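Tlr1174 protein (Synechococcus elongatus, PDB 2OZT) converts 2-succinyl-6-hydroxy-2,4-cyclohexadiene-1-carboxylate to 2-succinylbenzoate, a metal-dependent dehydration on the pathway to phylloquinone. Local coordinates at residues W128-G140 / L158-W172. Residues are numbered along the deposited sequence; the frame is centred on the assembly and turned at random.
With NA (sodium ion), chain D; PO4 (phosphate ion), chain B.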
# COMPACT_ATOMS: atom_id res chain seq x y z
N TRP A 128 18.85 -2.13 9.53
CA TRP A 128 19.57 -3.37 9.28
C TRP A 128 19.80 -4.13 10.59
O TRP A 128 19.57 -5.36 10.68
CB TRP A 128 20.89 -3.04 8.58
CG TRP A 128 21.62 -4.28 8.14
CD1 TRP A 128 22.49 -5.02 8.91
CD2 TRP A 128 21.51 -4.97 6.90
NE1 TRP A 128 22.95 -6.10 8.21
CE2 TRP A 128 22.37 -6.09 6.96
CE3 TRP A 128 20.82 -4.72 5.70
CZ2 TRP A 128 22.52 -6.98 5.88
CZ3 TRP A 128 20.96 -5.60 4.65
CH2 TRP A 128 21.82 -6.71 4.72
N GLN A 129 20.22 -3.40 11.60
CA GLN A 129 20.52 -4.05 12.89
C GLN A 129 19.30 -4.57 13.61
O GLN A 129 19.46 -5.34 14.60
CB GLN A 129 21.36 -3.09 13.77
CG GLN A 129 22.75 -2.87 13.17
CD GLN A 129 23.54 -1.81 13.91
OE1 GLN A 129 23.33 -1.60 15.11
NE2 GLN A 129 24.48 -1.16 13.20
N ARG A 130 18.10 -4.18 13.15
CA ARG A 130 16.82 -4.75 13.65
C ARG A 130 16.22 -5.74 12.64
O ARG A 130 15.05 -6.12 12.73
CB ARG A 130 15.83 -3.63 13.96
CG ARG A 130 16.32 -2.61 14.99
CD ARG A 130 16.70 -3.20 16.37
NE ARG A 130 16.97 -2.12 17.34
CZ ARG A 130 16.07 -1.60 18.17
NH1 ARG A 130 14.82 -2.06 18.20
NH2 ARG A 130 16.42 -0.60 18.99
N GLY A 131 17.03 -6.16 11.68
CA GLY A 131 16.71 -7.27 10.78
C GLY A 131 16.00 -6.91 9.49
O GLY A 131 15.58 -7.81 8.75
N GLN A 132 15.92 -5.61 9.17
CA GLN A 132 15.34 -5.21 7.86
C GLN A 132 16.44 -5.14 6.82
O GLN A 132 17.45 -4.49 7.05
CB GLN A 132 14.62 -3.87 8.00
CG GLN A 132 13.45 -3.95 8.96
CD GLN A 132 12.84 -2.62 9.14
OE1 GLN A 132 13.25 -1.83 10.01
NE2 GLN A 132 11.85 -2.33 8.33
N THR A 133 16.22 -5.78 5.68
CA THR A 133 17.28 -5.95 4.68
C THR A 133 16.88 -5.40 3.33
O THR A 133 17.70 -5.37 2.41
CB THR A 133 17.73 -7.43 4.56
OG1 THR A 133 16.59 -8.23 4.24
CG2 THR A 133 18.38 -7.88 5.87
N THR A 134 15.63 -4.93 3.21
CA THR A 134 15.17 -4.25 1.98
C THR A 134 14.82 -2.85 2.37
O THR A 134 14.25 -2.60 3.45
CB THR A 134 13.90 -4.94 1.44
OG1 THR A 134 14.26 -6.28 1.07
CG2 THR A 134 13.35 -4.22 0.22
N PHE A 135 15.21 -1.90 1.50
CA PHE A 135 15.08 -0.48 1.76
C PHE A 135 14.40 0.21 0.60
O PHE A 135 14.51 -0.26 -0.53
CB PHE A 135 16.49 0.14 1.91
CG PHE A 135 17.25 -0.42 3.08
CD1 PHE A 135 17.12 0.14 4.32
CD2 PHE A 135 18.03 -1.55 2.92
CE1 PHE A 135 17.78 -0.40 5.43
CE2 PHE A 135 18.71 -2.10 4.03
CZ PHE A 135 18.55 -1.54 5.29
N LYS A 136 13.75 1.33 0.89
CA LYS A 136 13.21 2.18 -0.20
C LYS A 136 13.67 3.59 0.05
O LYS A 136 13.43 4.14 1.12
CB LYS A 136 11.67 2.13 -0.22
CG LYS A 136 11.10 2.97 -1.42
CD LYS A 136 9.57 2.81 -1.58
CE LYS A 136 8.82 3.59 -0.52
NZ LYS A 136 7.37 3.86 -0.83
N TRP A 137 14.38 4.16 -0.93
CA TRP A 137 14.93 5.51 -0.80
C TRP A 137 14.20 6.44 -1.77
O TRP A 137 13.98 6.08 -2.93
CB TRP A 137 16.42 5.47 -1.16
CG TRP A 137 17.14 6.81 -1.09
CD1 TRP A 137 16.99 7.78 -0.13
CD2 TRP A 137 18.11 7.30 -2.02
NE1 TRP A 137 17.81 8.86 -0.43
CE2 TRP A 137 18.49 8.59 -1.58
CE3 TRP A 137 18.68 6.78 -3.19
CZ2 TRP A 137 19.45 9.37 -2.26
CZ3 TRP A 137 19.63 7.58 -3.88
CH2 TRP A 137 20.00 8.86 -3.41
N LYS A 138 13.84 7.62 -1.28
CA LYS A 138 13.16 8.63 -2.08
C LYS A 138 14.14 9.34 -2.97
O LYS A 138 15.17 9.84 -2.50
CB LYS A 138 12.49 9.63 -1.12
CG LYS A 138 11.51 10.58 -1.77
CD LYS A 138 10.89 11.50 -0.73
CE LYS A 138 9.70 12.25 -1.31
NZ LYS A 138 9.09 13.08 -0.22
N VAL A 139 13.81 9.34 -4.27
CA VAL A 139 14.59 10.06 -5.28
C VAL A 139 13.70 11.05 -6.04
O VAL A 139 12.48 11.13 -5.84
CB VAL A 139 15.34 9.12 -6.24
CG1 VAL A 139 16.33 8.26 -5.49
CG2 VAL A 139 14.33 8.18 -6.94
N GLY A 140 14.34 11.84 -6.90
CA GLY A 140 13.61 12.93 -7.57
C GLY A 140 13.45 14.18 -6.73
O GLY A 140 12.61 15.04 -7.07
N LEU A 158 26.01 -0.53 1.76
CA LEU A 158 25.02 -1.53 2.20
C LEU A 158 25.65 -2.90 2.30
O LEU A 158 26.47 -3.28 1.47
CB LEU A 158 23.82 -1.57 1.25
CG LEU A 158 22.85 -0.39 1.35
CD1 LEU A 158 21.89 -0.43 0.16
CD2 LEU A 158 22.05 -0.50 2.62
N PRO A 159 25.29 -3.68 3.33
CA PRO A 159 25.95 -5.00 3.47
C PRO A 159 25.51 -6.00 2.41
O PRO A 159 24.46 -5.83 1.78
CB PRO A 159 25.47 -5.49 4.85
CG PRO A 159 24.99 -4.26 5.56
CD PRO A 159 24.37 -3.41 4.45
N PRO A 160 26.28 -7.08 2.24
CA PRO A 160 25.85 -8.18 1.38
C PRO A 160 24.45 -8.65 1.73
O PRO A 160 24.13 -8.86 2.94
CB PRO A 160 26.86 -9.29 1.67
CG PRO A 160 28.07 -8.56 2.17
CD PRO A 160 27.60 -7.34 2.88
N GLY A 161 23.64 -8.81 0.69
CA GLY A 161 22.27 -9.28 0.89
C GLY A 161 21.24 -8.17 0.92
O GLY A 161 20.04 -8.45 0.94
N ALA A 162 21.68 -6.90 1.01
CA ALA A 162 20.75 -5.77 0.97
C ALA A 162 20.00 -5.69 -0.38
O ALA A 162 20.55 -6.01 -1.44
CB ALA A 162 21.50 -4.43 1.27
N LYS A 163 18.78 -5.17 -0.32
CA LYS A 163 18.02 -4.86 -1.55
C LYS A 163 17.52 -3.44 -1.44
O LYS A 163 17.20 -2.98 -0.36
CB LYS A 163 16.82 -5.81 -1.69
CG LYS A 163 17.21 -7.27 -2.04
CD LYS A 163 17.72 -7.36 -3.50
CE LYS A 163 18.09 -8.80 -3.89
NZ LYS A 163 16.90 -9.66 -4.17
N LEU A 164 17.49 -2.70 -2.56
CA LEU A 164 17.14 -1.29 -2.53
C LEU A 164 16.13 -0.95 -3.63
O LEU A 164 16.32 -1.35 -4.79
CB LEU A 164 18.45 -0.50 -2.74
CG LEU A 164 18.25 1.00 -2.79
CD1 LEU A 164 17.66 1.57 -1.47
CD2 LEU A 164 19.61 1.62 -3.17
N ARG A 165 15.05 -0.29 -3.24
CA ARG A 165 14.02 0.24 -4.14
C ARG A 165 14.23 1.74 -4.25
O ARG A 165 14.55 2.39 -3.23
CB ARG A 165 12.62 -0.06 -3.55
CG ARG A 165 12.33 -1.55 -3.34
CD ARG A 165 11.20 -1.75 -2.37
NE ARG A 165 11.01 -3.19 -2.20
CZ ARG A 165 10.03 -3.74 -1.46
NH1 ARG A 165 9.15 -2.97 -0.81
NH2 ARG A 165 9.96 -5.08 -1.37
N LEU A 166 14.08 2.30 -5.45
CA LEU A 166 14.22 3.75 -5.60
C LEU A 166 12.84 4.32 -5.92
O LEU A 166 12.27 3.97 -6.95
CB LEU A 166 15.17 4.08 -6.74
CG LEU A 166 16.55 3.47 -6.59
CD1 LEU A 166 17.40 3.81 -7.85
CD2 LEU A 166 17.22 3.94 -5.31
N ASP A 167 12.32 5.22 -5.10
CA ASP A 167 10.97 5.70 -5.31
C ASP A 167 10.99 7.14 -5.81
O ASP A 167 11.28 8.05 -5.04
CB ASP A 167 10.19 5.60 -4.00
CG ASP A 167 8.70 5.78 -4.19
OD1 ASP A 167 8.21 6.06 -5.33
OD2 ASP A 167 7.93 5.64 -3.20
N ALA A 168 10.62 7.31 -7.08
CA ALA A 168 10.55 8.65 -7.63
C ALA A 168 9.22 9.35 -7.42
O ALA A 168 9.11 10.59 -7.65
CB ALA A 168 10.88 8.61 -9.11
N ASN A 169 8.16 8.62 -7.02
CA ASN A 169 6.85 9.22 -6.80
C ASN A 169 6.37 10.06 -7.96
O ASN A 169 5.69 11.08 -7.78
CB ASN A 169 6.81 10.02 -5.49
CG ASN A 169 7.10 9.16 -4.30
OD1 ASN A 169 8.18 9.22 -3.73
ND2 ASN A 169 6.13 8.32 -3.94
N GLY A 170 6.69 9.61 -9.17
CA GLY A 170 6.19 10.28 -10.37
C GLY A 170 6.85 11.63 -10.61
O GLY A 170 6.29 12.46 -11.35
N SER A 171 8.01 11.89 -10.01
CA SER A 171 8.57 13.24 -10.04
C SER A 171 9.54 13.52 -11.19
O SER A 171 9.99 14.69 -11.35
CB SER A 171 9.26 13.54 -8.71
OG SER A 171 10.41 12.77 -8.58
N TRP A 172 9.92 12.52 -11.97
CA TRP A 172 10.86 12.78 -13.07
C TRP A 172 10.09 13.14 -14.32
O TRP A 172 9.00 12.61 -14.57
CB TRP A 172 11.69 11.53 -13.39
CG TRP A 172 12.65 11.14 -12.33
CD1 TRP A 172 13.25 11.95 -11.38
CD2 TRP A 172 13.21 9.84 -12.16
NE1 TRP A 172 14.11 11.19 -10.61
CE2 TRP A 172 14.11 9.90 -11.07
CE3 TRP A 172 13.03 8.61 -12.82
CZ2 TRP A 172 14.79 8.76 -10.60
CZ3 TRP A 172 13.74 7.52 -12.39
CH2 TRP A 172 14.62 7.60 -11.29
NA NA D . 5.74 5.68 -5.71
P PO4 B . 12.45 -8.15 -1.46
O1 PO4 B . 12.14 -8.20 0.00
O2 PO4 B . 11.45 -7.22 -2.06
O3 PO4 B . 13.85 -7.58 -1.63
O4 PO4 B . 12.44 -9.41 -2.32
O HOH W 1 17.02 -8.02 1.26
O HOH W 2 10.09 11.25 -4.55
O HOH W 3 12.32 15.47 -9.88
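With CG anti to the backbone N in both residues (chi1 -177° in Lys136, -167° in Asp167), and with a bend at chi3 of Lys136, the ammonium group meets the carboxylate two residues along the neighbouring strand. They belong to a right-handed beta-alpha-beta crossover of the enolase-superfamily barrel, in which strands 134-138 and 163-167 run parallel and helix 144-157 joins them. Lys136 NZ forms a salt bridge of 3.0 Å to Asp167 OD2, reaching it on the anti side, tilted 26° out of the carboxylate plane, while Asp167 OD1 binds the sodium ion at 2.5 Å with Asp221 and Glu222. An aspartate suits this strand end because its two oxygens divide the work between lysine and metal; sodium occupies the site here, whereas in the working enzyme Asp167 is a magnesium ligand. Lys138, the predicted proton donor, projects on the same face of the sheet, its chain extended. Backbone bonds alternate between the strands, from Lys163 N to Thr133 O through Val139 N to Asp167 O. On the other face, apolar Leu164 and Trp137 pack on helix 144-157 and Phe135 on Trp124 of helix 120-129; Leu166 CD2 meets the edge of the Trp137 indole at CE3 (3.8 Å). Thr134 CG2 lies over one face of the Arg165 guanidinium, toward its rim; NH2 donates at the group's edge to O2 of a phosphate, probably from the crystallisation liquor (2.7 Å), while NE pairs with Glu193. Trp128 of helix 120-129 offers a broad flat surface to rigid Pro159, whose CG lies 3.7 Å from the centroid of the six-membered ring. Beyond the strands, Gly140 has a positive phi that suits glycine, and its bare CA packs 3.4 Å from Ser171 OG, which donates to Ala168 O at 2.7 Å.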